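CS1 fimbrial subunit A (Escherichia coli, PDB 4HJI) builds the CS1 fimbriae of enterotoxigenic strains, surface filaments that enable the bacterium to colonize the epithelium of specific host organs. Local coordinates at residues V25-S30 and I152-S157; N37-T42 and H53-V58; V70-D75 and G148-I153; S91-G96 and K126-A131. All coordinates share one frame; numbering follows the deposited sequence.

Contact 1: V25-S30 and I152-S157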
loop_
_atom_site.group_PDB
_atom_site.type_symbol
_atom_site.label_atom_id
_atom_site.label_comp_id
_atom_site.label_asym_id
_atom_site.label_seq_id
_atom_site.Cartn_x
_atom_site.Cartn_y
_atom_site.Cartn_z
ATOM N N VAL A 25 -1.571 -15.707 6.207
ATOM C CA VAL A 25 -1.791 -15.015 4.941
ATOM C C VAL A 25 -0.547 -14.188 4.623
ATOM O O VAL A 25 0.211 -13.846 5.523
ATOM C CB VAL A 25 -3.038 -14.100 5.022
ATOM C CG1 VAL A 25 -2.890 -13.070 6.127
ATOM C CG2 VAL A 25 -3.291 -13.409 3.708
ATOM N N ASP A 26 -0.321 -13.865 3.352
ATOM C CA ASP A 26 0.730 -12.917 3.003
ATOM C C ASP A 26 0.388 -12.182 1.728
ATOM O O ASP A 26 -0.501 -12.593 1.008
ATOM C CB ASP A 26 2.065 -13.632 2.804
ATOM C CG ASP A 26 3.258 -12.745 3.115
ATOM O OD1 ASP A 26 3.100 -11.507 3.215
ATOM O OD2 ASP A 26 4.376 -13.312 3.272
ATOM N N LEU A 27 1.086 -11.080 1.504
ATOM C CA LEU A 27 0.949 -10.297 0.285
ATOM C C LEU A 27 2.330 -10.243 -0.366
ATOM O O LEU A 27 3.281 -9.684 0.201
ATOM C CB LEU A 27 0.454 -8.895 0.582
ATOM C CG LEU A 27 0.116 -8.032 -0.637
ATOM C CD1 LEU A 27 -1.135 -8.533 -1.364
ATOM C CD2 LEU A 27 -0.127 -6.619 -0.143
ATOM N N LEU A 28 2.428 -10.854 -1.530
ATOM C CA LEU A 28 3.685 -10.960 -2.255
ATOM C C LEU A 28 3.560 -10.249 -3.604
ATOM O O LEU A 28 2.460 -9.938 -4.052
ATOM C CB LEU A 28 4.015 -12.449 -2.438
ATOM C CG LEU A 28 4.893 -13.215 -1.401
ATOM C CD1 LEU A 28 4.347 -13.224 0.005
ATOM C CD2 LEU A 28 5.085 -14.647 -1.884
ATOM N N GLN A 29 4.684 -9.995 -4.264
ATOM C CA GLN A 29 4.620 -9.495 -5.648
ATOM C C GLN A 29 4.112 -10.600 -6.537
ATOM O O GLN A 29 4.184 -11.787 -6.193
ATOM C CB GLN A 29 6.007 -9.037 -6.125
ATOM C CG GLN A 29 6.564 -7.877 -5.299
ATOM C CD GLN A 29 7.860 -7.306 -5.835
ATOM O OE1 GLN A 29 8.908 -7.303 -5.160
ATOM N NE2 GLN A 29 7.817 -6.865 -7.071
ATOM N N SER A 30 3.673 -10.231 -7.734
ATOM C CA SER A 30 3.073 -11.209 -8.637
ATOM C C SER A 30 4.054 -12.268 -9.143
ATOM O O SER A 30 3.618 -13.315 -9.601
ATOM C CB SER A 30 2.408 -10.503 -9.820
ATOM O OG SER A 30 3.364 -9.729 -10.513
ATOM N N ILE A 152 0.708 -1.602 5.914
ATOM C CA ILE A 152 -0.469 -2.347 5.462
ATOM C C ILE A 152 -0.588 -3.558 6.371
ATOM O O ILE A 152 0.394 -4.276 6.655
ATOM C CB ILE A 152 -0.348 -2.777 3.993
ATOM C CG1 ILE A 152 -0.289 -1.548 3.072
ATOM C CG2 ILE A 152 -1.521 -3.650 3.565
ATOM C CD1 ILE A 152 0.349 -1.825 1.729
ATOM N N ILE A 153 -1.792 -3.780 6.859
ATOM C CA ILE A 153 -2.079 -4.898 7.728
ATOM C C ILE A 153 -3.075 -5.794 7.024
ATOM O O ILE A 153 -4.114 -5.303 6.529
ATOM C CB ILE A 153 -2.687 -4.458 9.071
ATOM C CG1 ILE A 153 -1.717 -3.555 9.829
ATOM C CG2 ILE A 153 -3.028 -5.678 9.904
ATOM C CD1 ILE A 153 -2.363 -2.745 10.914
ATOM N N LEU A 154 -2.762 -7.087 6.979
ATOM C CA LEU A 154 -3.646 -8.092 6.384
ATOM C C LEU A 154 -3.902 -9.187 7.406
ATOM O O LEU A 154 -2.985 -9.616 8.114
ATOM C CB LEU A 154 -3.040 -8.723 5.124
ATOM C CG LEU A 154 -2.704 -7.812 3.932
ATOM C CD1 LEU A 154 -1.226 -7.471 3.889
ATOM C CD2 LEU A 154 -3.138 -8.476 2.643
ATOM N N THR A 155 -5.161 -9.620 7.483
ATOM C CA THR A 155 -5.560 -10.790 8.255
ATOM C C THR A 155 -6.471 -11.636 7.391
ATOM O O THR A 155 -7.173 -11.115 6.535
ATOM C CB THR A 155 -6.361 -10.445 9.529
ATOM O OG1 THR A 155 -7.675 -9.992 9.173
ATOM C CG2 THR A 155 -5.670 -9.373 10.340
ATOM N N LYS A 156 -6.490 -12.933 7.640
ATOM C CA LYS A 156 -7.491 -13.802 7.043
ATOM C C LYS A 156 -8.833 -13.457 7.672
ATOM O O LYS A 156 -8.896 -13.199 8.874
ATOM C CB LYS A 156 -7.136 -15.263 7.325
ATOM C CG LYS A 156 -7.957 -16.280 6.556
ATOM C CD LYS A 156 -7.491 -17.714 6.780
ATOM C CE LYS A 156 -7.166 -18.030 8.238
ATOM N NZ LYS A 156 -6.731 -19.440 8.436
ATOM N N SER A 157 -9.894 -13.445 6.874
ATOM C CA SER A 157 -11.251 -13.246 7.419
ATOM C C SER A 157 -11.550 -14.261 8.521
ATOM O O SER A 157 -11.211 -15.433 8.385
ATOM C CB SER A 157 -12.304 -13.380 6.315
ATOM O OG SER A 157 -12.183 -12.331 5.380
#
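Packing between the two sheets of an immunoglobulin-like beta sandwich, the fold of chaperone-usher pilins, brings Val25 and Leu27 of strand 25-29 against Leu154 and its neighbours in strand 152-156. The two strand segments are not bonded to one another. Their axes approach to 6.9 Å at the closest, too far for backbone pairing, and run at 136° between N-to-C directions. Strand 25-29 belongs to the layer of strand 49-61, through backbone bonds of Asp26 with His60 and Leu28 with Val58, whereas Ile152 and Ile153 are bonded to Lys165 and Lys71 of the facing layer.

The contact has two centres. Nearer the middle of the sandwich, Leu154 extends its branched end toward strand 25-29. Its CG stands anti to the carbonyl carbon (chi1 -60°), and the fork of CD1 and CD2 straddles CB of Leu27, with Leu27 CB lying 4.0 Å from Leu154 CD1. The isobutyl end of Leu27 continues past this fork to pack on the ring of Phe94. Toward the chain end of strand 152-156, Val25 rests mainly on backbone. The ammonium group of Lys156 leads away to Asn62, and only the main chain of this lysine is met closely: Val25 CG1 sits 3.9 Å from Lys156 N and 4.0 Å from Leu154 O.

Contact 2: N37-T42 and H53-V58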
loop_
_atom_site.group_PDB
_atom_site.type_symbol
_atom_site.label_atom_id
_atom_site.label_comp_id
_atom_site.label_asym_id
_atom_site.label_seq_id
_atom_site.Cartn_x
_atom_site.Cartn_y
_atom_site.Cartn_z
ATOM N N ASN A 37 10.094 -3.072 0.312
ATOM C CA ASN A 37 10.027 -2.349 1.582
ATOM C C ASN A 37 10.327 -0.864 1.421
ATOM O O ASN A 37 10.332 -0.130 2.395
ATOM C CB ASN A 37 10.928 -2.998 2.654
ATOM C CG ASN A 37 12.409 -2.814 2.410
ATOM O OD1 ASN A 37 12.853 -2.306 1.388
ATOM N ND2 ASN A 37 13.200 -3.278 3.382
ATOM N N SER A 38 10.605 -0.449 0.187
ATOM C CA SER A 38 10.921 0.937 -0.161
ATOM C C SER A 38 10.307 1.274 -1.518
ATOM O O SER A 38 10.278 0.412 -2.404
ATOM C CB SER A 38 12.437 1.137 -0.239
ATOM O OG SER A 38 13.084 0.670 0.930
ATOM N N VAL A 39 9.803 2.508 -1.675
ATOM C CA VAL A 39 9.263 3.007 -2.947
ATOM C C VAL A 39 9.706 4.462 -3.083
ATOM O O VAL A 39 9.623 5.215 -2.126
ATOM C CB VAL A 39 7.715 2.915 -2.983
ATOM C CG1 VAL A 39 7.130 3.727 -4.145
ATOM C CG2 VAL A 39 7.294 1.454 -3.031
ATOM N N ALA A 40 10.250 4.833 -4.234
ATOM C CA ALA A 40 10.533 6.234 -4.518
ATOM C C ALA A 40 9.532 6.680 -5.569
ATOM O O ALA A 40 9.489 6.099 -6.660
ATOM C CB ALA A 40 11.946 6.407 -5.051
ATOM N N LEU A 41 8.731 7.698 -5.256
ATOM C CA LEU A 41 7.738 8.212 -6.193
ATOM C C LEU A 41 8.360 9.148 -7.209
ATOM O O LEU A 41 9.404 9.768 -6.973
ATOM C CB LEU A 41 6.613 8.936 -5.454
ATOM C CG LEU A 41 5.979 8.165 -4.305
ATOM C CD1 LEU A 41 4.958 9.060 -3.639
ATOM C CD2 LEU A 41 5.353 6.885 -4.812
ATOM N N THR A 42 7.727 9.238 -8.365
ATOM C CA THR A 42 8.208 10.089 -9.431
ATOM C C THR A 42 7.373 11.368 -9.490
ATOM O O THR A 42 6.158 11.301 -9.548
ATOM C CB THR A 42 8.131 9.348 -10.775
ATOM O OG1 THR A 42 9.021 8.220 -10.725
ATOM C CG2 THR A 42 8.536 10.249 -11.910
ATOM N N HIS A 53 2.120 5.047 -8.014
ATOM C CA HIS A 53 3.046 3.920 -8.023
ATOM C C HIS A 53 2.270 2.633 -7.813
ATOM O O HIS A 53 1.705 2.414 -6.742
ATOM C CB HIS A 53 4.095 4.058 -6.952
ATOM C CG HIS A 53 5.115 2.969 -6.973
ATOM N ND1 HIS A 53 6.314 3.090 -7.640
ATOM C CD2 HIS A 53 5.143 1.747 -6.379
ATOM C CE1 HIS A 53 7.039 1.999 -7.442
ATOM N NE2 HIS A 53 6.343 1.163 -6.697
ATOM N N THR A 54 2.292 1.766 -8.821
ATOM C CA THR A 54 1.511 0.540 -8.815
ATOM C C THR A 54 2.400 -0.691 -8.711
ATOM O O THR A 54 3.436 -0.817 -9.412
ATOM C CB THR A 54 0.601 0.481 -10.052
ATOM O OG1 THR A 54 -0.269 1.608 -10.032
ATOM C CG2 THR A 54 -0.235 -0.803 -10.083
ATOM N N ILE A 55 2.018 -1.579 -7.805
ATOM C CA ILE A 55 2.715 -2.829 -7.516
ATOM C C ILE A 55 1.715 -3.956 -7.811
ATOM O O ILE A 55 0.618 -3.988 -7.227
ATOM C CB ILE A 55 3.170 -2.907 -6.038
ATOM C CG1 ILE A 55 4.085 -1.729 -5.658
ATOM C CG2 ILE A 55 3.884 -4.216 -5.741
ATOM C CD1 ILE A 55 4.462 -1.640 -4.206
ATOM N N ASN A 56 2.070 -4.841 -8.738
ATOM C CA ASN A 56 1.321 -6.055 -9.004
ATOM C C ASN A 56 1.601 -7.065 -7.895
ATOM O O ASN A 56 2.758 -7.390 -7.634
ATOM C CB ASN A 56 1.705 -6.613 -10.384
ATOM C CG ASN A 56 1.382 -5.641 -11.499
ATOM O OD1 ASN A 56 2.276 -5.115 -12.192
ATOM N ND2 ASN A 56 0.106 -5.386 -11.687
ATOM N N THR A 57 0.546 -7.543 -7.237
ATOM C CA THR A 57 0.685 -8.405 -6.063
ATOM C C THR A 57 -0.212 -9.629 -6.160
ATOM O O THR A 57 -1.100 -9.697 -7.005
ATOM C CB THR A 57 0.282 -7.664 -4.779
ATOM O OG1 THR A 57 -1.134 -7.417 -4.804
ATOM C CG2 THR A 57 0.996 -6.349 -4.675
ATOM N N VAL A 58 0.026 -10.593 -5.280
ATOM C CA VAL A 58 -0.873 -11.715 -5.087
ATOM C C VAL A 58 -1.010 -11.991 -3.599
ATOM O O VAL A 58 -0.072 -11.776 -2.843
ATOM C CB VAL A 58 -0.408 -13.007 -5.797
ATOM C CG1 VAL A 58 -0.516 -12.846 -7.304
ATOM C CG2 VAL A 58 1.005 -13.414 -5.369
#
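Ile55 N, in a residue that touches Val39 across this contact, makes a probable hydrogen bond to Leu127 O of strand 119-131. His53 is tied to the same strand, its O probably bonded to Ile129 N. On the other segment, Val39 has backbone bonds with both Ser168 and Thr170 of strand 163-173, and Leu41 with Thr170. The two segments therefore turn their main-chain bonding to different neighbours, and with axes 9.0 Å apart at the closest they meet through side chains.

The heart of the contact is a CH-pi interaction. Val39 and His53 point at each other from opposite directions, and Val39 CG1 settles over the middle of one imidazole face, 3.5 Å from the ring centroid and only 5° off the ring normal. Every ring atom is consequently at nearly the same distance from this methyl. CG1 of Val39 and CG of His53 both stand anti to their own backbone N, the latter with chi1 -177°, and chi2 of 94° turns the histidine face toward the valine. Val39 has two conformers, and the stack is described for one of them. Its other methyl, Val39 CG2, reaches 4.4 Å from Ile55 CD1.

Leu41 adds a flank. Its CD2 approaches His53 CB, where the ring is attached, at 3.8 Å, while the residue also packs on Val169 and Ala171. Strand 38-44 forms a hairpin with strand 49-61, yet also pairs in parallel with strand 163-173 of the other layer, which makes it a sheet-switching edge strand of the immunoglobulin-like pilin sandwich.

Contact 3: V70-D75 and G148-I153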
loop_
_atom_site.group_PDB
_atom_site.type_symbol
_atom_site.label_atom_id
_atom_site.label_comp_id
_atom_site.label_asym_id
_atom_site.label_seq_id
_atom_site.Cartn_x
_atom_site.Cartn_y
_atom_site.Cartn_z
ATOM N N VAL A 70 -8.090 -6.043 4.950
ATOM C CA VAL A 70 -6.943 -5.204 4.657
ATOM C C VAL A 70 -7.178 -3.801 5.156
ATOM O O VAL A 70 -8.244 -3.210 4.921
ATOM C CB VAL A 70 -6.672 -5.128 3.157
ATOM C CG1 VAL A 70 -5.320 -4.486 2.890
ATOM C CG2 VAL A 70 -6.713 -6.528 2.565
ATOM N N LYS A 71 -6.183 -3.260 5.831
ATOM C CA LYS A 71 -6.256 -1.909 6.340
ATOM C C LYS A 71 -4.869 -1.313 6.436
ATOM O O LYS A 71 -3.881 -2.020 6.228
ATOM C CB LYS A 71 -6.932 -1.906 7.720
ATOM C CG LYS A 71 -6.116 -2.599 8.791
ATOM C CD LYS A 71 -6.866 -2.718 10.108
ATOM C CE LYS A 71 -5.909 -3.194 11.184
ATOM N NZ LYS A 71 -6.548 -3.578 12.462
ATOM N N LEU A 72 -4.809 -0.018 6.733
ATOM C CA LEU A 72 -3.560 0.679 7.050
ATOM C C LEU A 72 -3.470 0.831 8.557
ATOM O O LEU A 72 -4.468 0.980 9.228
ATOM C CB LEU A 72 -3.538 2.064 6.414
ATOM C CG LEU A 72 -3.731 2.078 4.902
ATOM C CD1 LEU A 72 -4.000 3.489 4.376
ATOM C CD2 LEU A 72 -2.542 1.449 4.205
ATOM N N SER A 73 -2.263 0.791 9.105
ATOM C CA SER A 73 -2.106 0.957 10.551
ATOM C C SER A 73 -2.175 2.426 10.953
ATOM O O SER A 73 -2.340 2.737 12.124
ATOM C CB SER A 73 -0.763 0.386 11.004
ATOM O OG SER A 73 0.259 1.270 10.626
ATOM N N ALA A 74 -2.025 3.327 9.984
ATOM C CA ALA A 74 -2.074 4.749 10.249
ATOM C C ALA A 74 -2.309 5.414 8.921
ATOM O O ALA A 74 -1.993 4.837 7.878
ATOM C CB ALA A 74 -0.767 5.228 10.866
ATOM N N ASP A 75 -2.880 6.618 8.971
ATOM C CA ASP A 75 -3.024 7.468 7.794
ATOM C C ASP A 75 -1.644 7.819 7.301
ATOM O O ASP A 75 -0.907 8.510 8.009
ATOM C CB ASP A 75 -3.694 8.787 8.148
ATOM C CG ASP A 75 -5.185 8.673 8.297
ATOM O OD1 ASP A 75 -5.739 7.603 7.957
ATOM O OD2 ASP A 75 -5.824 9.673 8.722
ATOM N N GLY A 148 7.789 9.155 4.324
ATOM C CA GLY A 148 6.790 8.592 5.226
ATOM C C GLY A 148 6.723 7.092 5.088
ATOM O O GLY A 148 7.393 6.518 4.244
ATOM N N LEU A 149 5.935 6.468 5.948
ATOM C CA LEU A 149 5.697 5.026 5.900
ATOM C C LEU A 149 4.275 4.711 5.468
ATOM O O LEU A 149 3.313 5.361 5.895
ATOM C CB LEU A 149 5.930 4.409 7.277
ATOM C CG LEU A 149 7.279 4.635 7.930
ATOM C CD1 LEU A 149 7.284 4.026 9.323
ATOM C CD2 LEU A 149 8.406 4.050 7.111
ATOM N N VAL A 150 4.151 3.680 4.649
ATOM C CA VAL A 150 2.872 3.055 4.368
ATOM C C VAL A 150 2.907 1.695 5.058
ATOM O O VAL A 150 3.817 0.875 4.788
ATOM C CB VAL A 150 2.676 2.902 2.855
ATOM C CG1 VAL A 150 1.553 1.925 2.549
ATOM C CG2 VAL A 150 2.461 4.273 2.239
ATOM N N SER A 151 1.950 1.468 5.964
ATOM C CA SER A 151 1.938 0.263 6.795
ATOM C C SER A 151 0.630 -0.460 6.577
ATOM O O SER A 151 -0.438 0.035 6.978
ATOM C CB SER A 151 2.114 0.646 8.256
ATOM O OG SER A 151 1.956 -0.460 9.152
ATOM N N ILE A 152 0.708 -1.602 5.914
ATOM C CA ILE A 152 -0.469 -2.347 5.462
ATOM C C ILE A 152 -0.588 -3.558 6.371
ATOM O O ILE A 152 0.394 -4.276 6.655
ATOM C CB ILE A 152 -0.348 -2.777 3.993
ATOM C CG1 ILE A 152 -0.289 -1.548 3.072
ATOM C CG2 ILE A 152 -1.521 -3.650 3.565
ATOM C CD1 ILE A 152 0.349 -1.825 1.729
ATOM N N ILE A 153 -1.792 -3.780 6.859
ATOM C CA ILE A 153 -2.079 -4.898 7.728
ATOM C C ILE A 153 -3.075 -5.794 7.024
ATOM O O ILE A 153 -4.114 -5.303 6.529
ATOM C CB ILE A 153 -2.687 -4.458 9.071
ATOM C CG1 ILE A 153 -1.717 -3.555 9.829
ATOM C CG2 ILE A 153 -3.028 -5.678 9.904
ATOM C CD1 ILE A 153 -2.363 -2.745 10.914
HETATM O O HOH W 1 0.285 3.654 6.993
#
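Lys71 and Ile153 form an antiparallel hydrogen-bonded pair. Ile153 N donates to Lys71 O at 2.8 Å in an almost perfectly straight bond (179°), and Lys71 N returns one to Ile153 O at 3.0 Å. Next along, Leu72 and Ile152 are a non-hydrogen-bonded pair, after which Ser73 N donates a hydrogen bond to Ser151 O at 2.9 Å. Beyond this point the chain of Ser73 to Asp75 departs, and a water takes over: it donates to Ala74 O and accepts from Ser151 N, bridging the two chains where direct pairing ends.

These are neighbouring strands, 68-80 and 144-156, in one sheet of the immunoglobulin-like pilin sandwich. On the other edge of strand 144-156 lies strand 163-173, to which Val150 and Ile152 are bonded through Ile167 and Lys165; its place there is consistent with a donor strand completing the fold.

The apolar contacts divide between two faces. Toward the core, Val70 CG1 and Ile152 CG2 stand side by side, 3.9 Å apart, pointing the same way, while Leu72 CD2 crosses over to Ile152 CG1, also at 3.9 Å. Phe94 and Val92 of the facing layer press on this side. On the other face Lys71 runs as an extended chain across Ile153: with chi1 at 67° its CG lies over Ile153 CB, and Lys71 CE reaches Ile153 CD1 at 3.6 Å. The same methyl, Ile153 CD1, meets CB of Ser73 at 3.5 Å.

In one of the two Ser73 conformers its hydroxyl lies near that of Ser151, which bonds to Glu164.

Contact 4: S91-G96 and K126-A131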
loop_
_atom_site.group_PDB
_atom_site.type_symbol
_atom_site.label_atom_id
_atom_site.label_comp_id
_atom_site.label_asym_id
_atom_site.label_seq_id
_atom_site.Cartn_x
_atom_site.Cartn_y
_atom_site.Cartn_z
ATOM N N SER A 91 -2.705 8.272 -0.416
ATOM C CA SER A 91 -3.808 7.343 -0.582
ATOM C C SER A 91 -3.261 6.012 -1.067
ATOM O O SER A 91 -2.283 5.973 -1.825
ATOM C CB SER A 91 -4.808 7.909 -1.602
ATOM O OG SER A 91 -5.476 9.041 -1.068
ATOM N N VAL A 92 -3.862 4.919 -0.606
ATOM C CA VAL A 92 -3.474 3.582 -1.006
ATOM C C VAL A 92 -4.693 2.796 -1.431
ATOM O O VAL A 92 -5.718 2.814 -0.740
ATOM C CB VAL A 92 -2.768 2.833 0.149
ATOM C CG1 VAL A 92 -2.289 1.484 -0.333
ATOM C CG2 VAL A 92 -1.650 3.681 0.710
ATOM N N ASN A 93 -4.614 2.194 -2.617
ATOM C CA ASN A 93 -5.710 1.382 -3.145
ATOM C C ASN A 93 -5.216 -0.051 -3.254
ATOM O O ASN A 93 -4.059 -0.283 -3.591
ATOM C CB ASN A 93 -6.165 1.821 -4.555
ATOM C CG ASN A 93 -6.874 3.159 -4.592
ATOM O OD1 ASN A 93 -6.747 3.992 -3.703
ATOM N ND2 ASN A 93 -7.661 3.359 -5.636
ATOM N N PHE A 94 -6.092 -1.000 -2.966
ATOM C CA PHE A 94 -5.774 -2.409 -3.107
ATOM C C PHE A 94 -6.954 -3.123 -3.723
ATOM O O PHE A 94 -8.092 -2.933 -3.289
ATOM C CB PHE A 94 -5.429 -3.061 -1.755
ATOM C CG PHE A 94 -5.135 -4.523 -1.872
ATOM C CD1 PHE A 94 -5.962 -5.471 -1.317
ATOM C CD2 PHE A 94 -4.000 -4.954 -2.561
ATOM C CE1 PHE A 94 -5.686 -6.828 -1.442
ATOM C CE2 PHE A 94 -3.728 -6.301 -2.705
ATOM C CZ PHE A 94 -4.562 -7.243 -2.150
ATOM N N ALA A 95 -6.690 -3.929 -4.749
ATOM C CA ALA A 95 -7.755 -4.675 -5.411
ATOM C C ALA A 95 -8.897 -3.757 -5.822
ATOM O O ALA A 95 -10.064 -4.150 -5.751
ATOM C CB ALA A 95 -8.266 -5.774 -4.481
ATOM N N GLY A 96 -8.571 -2.523 -6.226
ATOM C CA GLY A 96 -9.565 -1.573 -6.722
ATOM C C GLY A 96 -10.418 -0.909 -5.649
ATOM O O GLY A 96 -11.422 -0.285 -5.966
ATOM N N LYS A 126 -3.863 -5.216 -7.891
ATOM C CA LYS A 126 -3.098 -3.987 -7.927
ATOM C C LYS A 126 -3.032 -3.346 -6.549
ATOM O O LYS A 126 -4.054 -3.161 -5.894
ATOM C CB LYS A 126 -3.686 -3.030 -8.966
ATOM C CG LYS A 126 -3.539 -3.577 -10.367
ATOM C CD LYS A 126 -4.111 -2.672 -11.454
ATOM C CE LYS A 126 -3.852 -3.281 -12.826
ATOM N NZ LYS A 126 -2.465 -3.803 -12.940
ATOM N N LEU A 127 -1.817 -3.027 -6.110
ATOM C CA LEU A 127 -1.591 -2.193 -4.954
ATOM C C LEU A 127 -0.990 -0.873 -5.430
ATOM O O LEU A 127 0.103 -0.863 -5.997
ATOM C CB LEU A 127 -0.635 -2.895 -3.979
ATOM C CG LEU A 127 -0.206 -2.075 -2.763
ATOM C CD1 LEU A 127 -1.357 -1.790 -1.803
ATOM C CD2 LEU A 127 0.892 -2.807 -2.012
ATOM N N SER A 128 -1.697 0.240 -5.238
ATOM C CA SER A 128 -1.234 1.556 -5.735
ATOM C C SER A 128 -1.090 2.594 -4.621
ATOM O O SER A 128 -1.967 2.720 -3.756
ATOM C CB SER A 128 -2.178 2.120 -6.821
ATOM O OG SER A 128 -3.475 1.722 -6.435
ATOM N N ILE A 129 0.006 3.345 -4.682
ATOM C CA ILE A 129 0.345 4.390 -3.712
ATOM C C ILE A 129 0.281 5.735 -4.436
ATOM O O ILE A 129 0.930 5.893 -5.468
ATOM C CB ILE A 129 1.745 4.125 -3.094
ATOM C CG1 ILE A 129 1.703 2.799 -2.345
ATOM C CG2 ILE A 129 2.169 5.282 -2.196
ATOM C CD1 ILE A 129 3.043 2.345 -1.851
ATOM N N HIS A 130 -0.460 6.684 -3.861
ATOM C CA HIS A 130 -0.876 7.967 -4.501
ATOM C C HIS A 130 -0.582 9.141 -3.555
ATOM O O HIS A 130 -1.460 9.518 -2.756
ATOM C CB HIS A 130 -2.388 8.002 -4.841
ATOM C CG HIS A 130 -2.878 6.840 -5.647
ATOM N ND1 HIS A 130 -2.891 6.849 -7.021
ATOM C CD2 HIS A 130 -3.344 5.622 -5.273
ATOM C CE1 HIS A 130 -3.350 5.693 -7.466
ATOM N NE2 HIS A 130 -3.636 4.934 -6.426
ATOM N N ALA A 131 0.586 9.769 -3.667
ATOM C CA ALA A 131 0.863 11.020 -2.922
ATOM C C ALA A 131 0.221 12.193 -3.639
ATOM O O ALA A 131 0.512 12.415 -4.807
ATOM C CB ALA A 131 2.344 11.274 -2.799
HETATM O O HOH W 2 -5.991 -1.135 -6.548
#
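Lys126 O takes two donors where strands 91-94 and 126-131 part: Ala95 N at 3.0 Å and a water at 2.9 Å, and the same water accepts from Gly96 N. Ala95 adopts positive phi (52°), so the chain turns away here, and the water satisfies an amide that no longer faces the neighbouring strand. Ala95 O is in turn bonded by Lys97 NZ.

Farther in, the pairing is regular. Asn93 and Ser128 exchange two bonds, Asn93 N to Ser128 O and Ser128 N to Asn93 O, each 2.9 Å. Ser91 and His130 do likewise with less symmetry: His130 N reaches Ser91 O nearly along the C=O axis, whereas Ser91 N meets His130 O at 2.9 Å from above the carbonyl plane, 42° out of it. Alternate residues use the outer edges, Val92 bonding to Leu99, Leu127 to Ile55 and Ile129 to His53. In one of two serine conformers, Ser128 OG makes at most a weak, unsettled bond to His130 NE2 (3.2 Å).

On the buried face Leu127 sends CD1 between its neighbours, 3.7 Å from Val92 CG1 and 4.2 Å from Phe94 CD2, its CG standing anti to the backbone N (chi1 175°). On the opposite face the His130 ring brings an edge to Ser91 O. Strand 119-131, bonded along both edges to strands 87-94 and 49-61, is an inner strand of one layer of the immunoglobulin-like pilin sandwich.

From the N terminus, strand 25-29 opens contact 1, whose loop closes only at 152-157. Contact 2 lies wholly inside that loop, closing between 37-42 and 53-58 before contact 3 opens at 70-75. Contact 4 is nested in turn within the loop of contact 3, which ends at 148-153 and shares Ile152 and Ile153 with contact 1. Contacts 2 and 4 are stitched through backbone pairing of strands 49-61 and 119-131, with centres about 9 Å apart. Contact 3 faces contact 4 across the core: Ile152 CD1 packs at 3.9 Å on Leu127 CD2. Contacts 3 and 4 thus bind strands within each layer, while contacts 1 and 2 join one layer to the other.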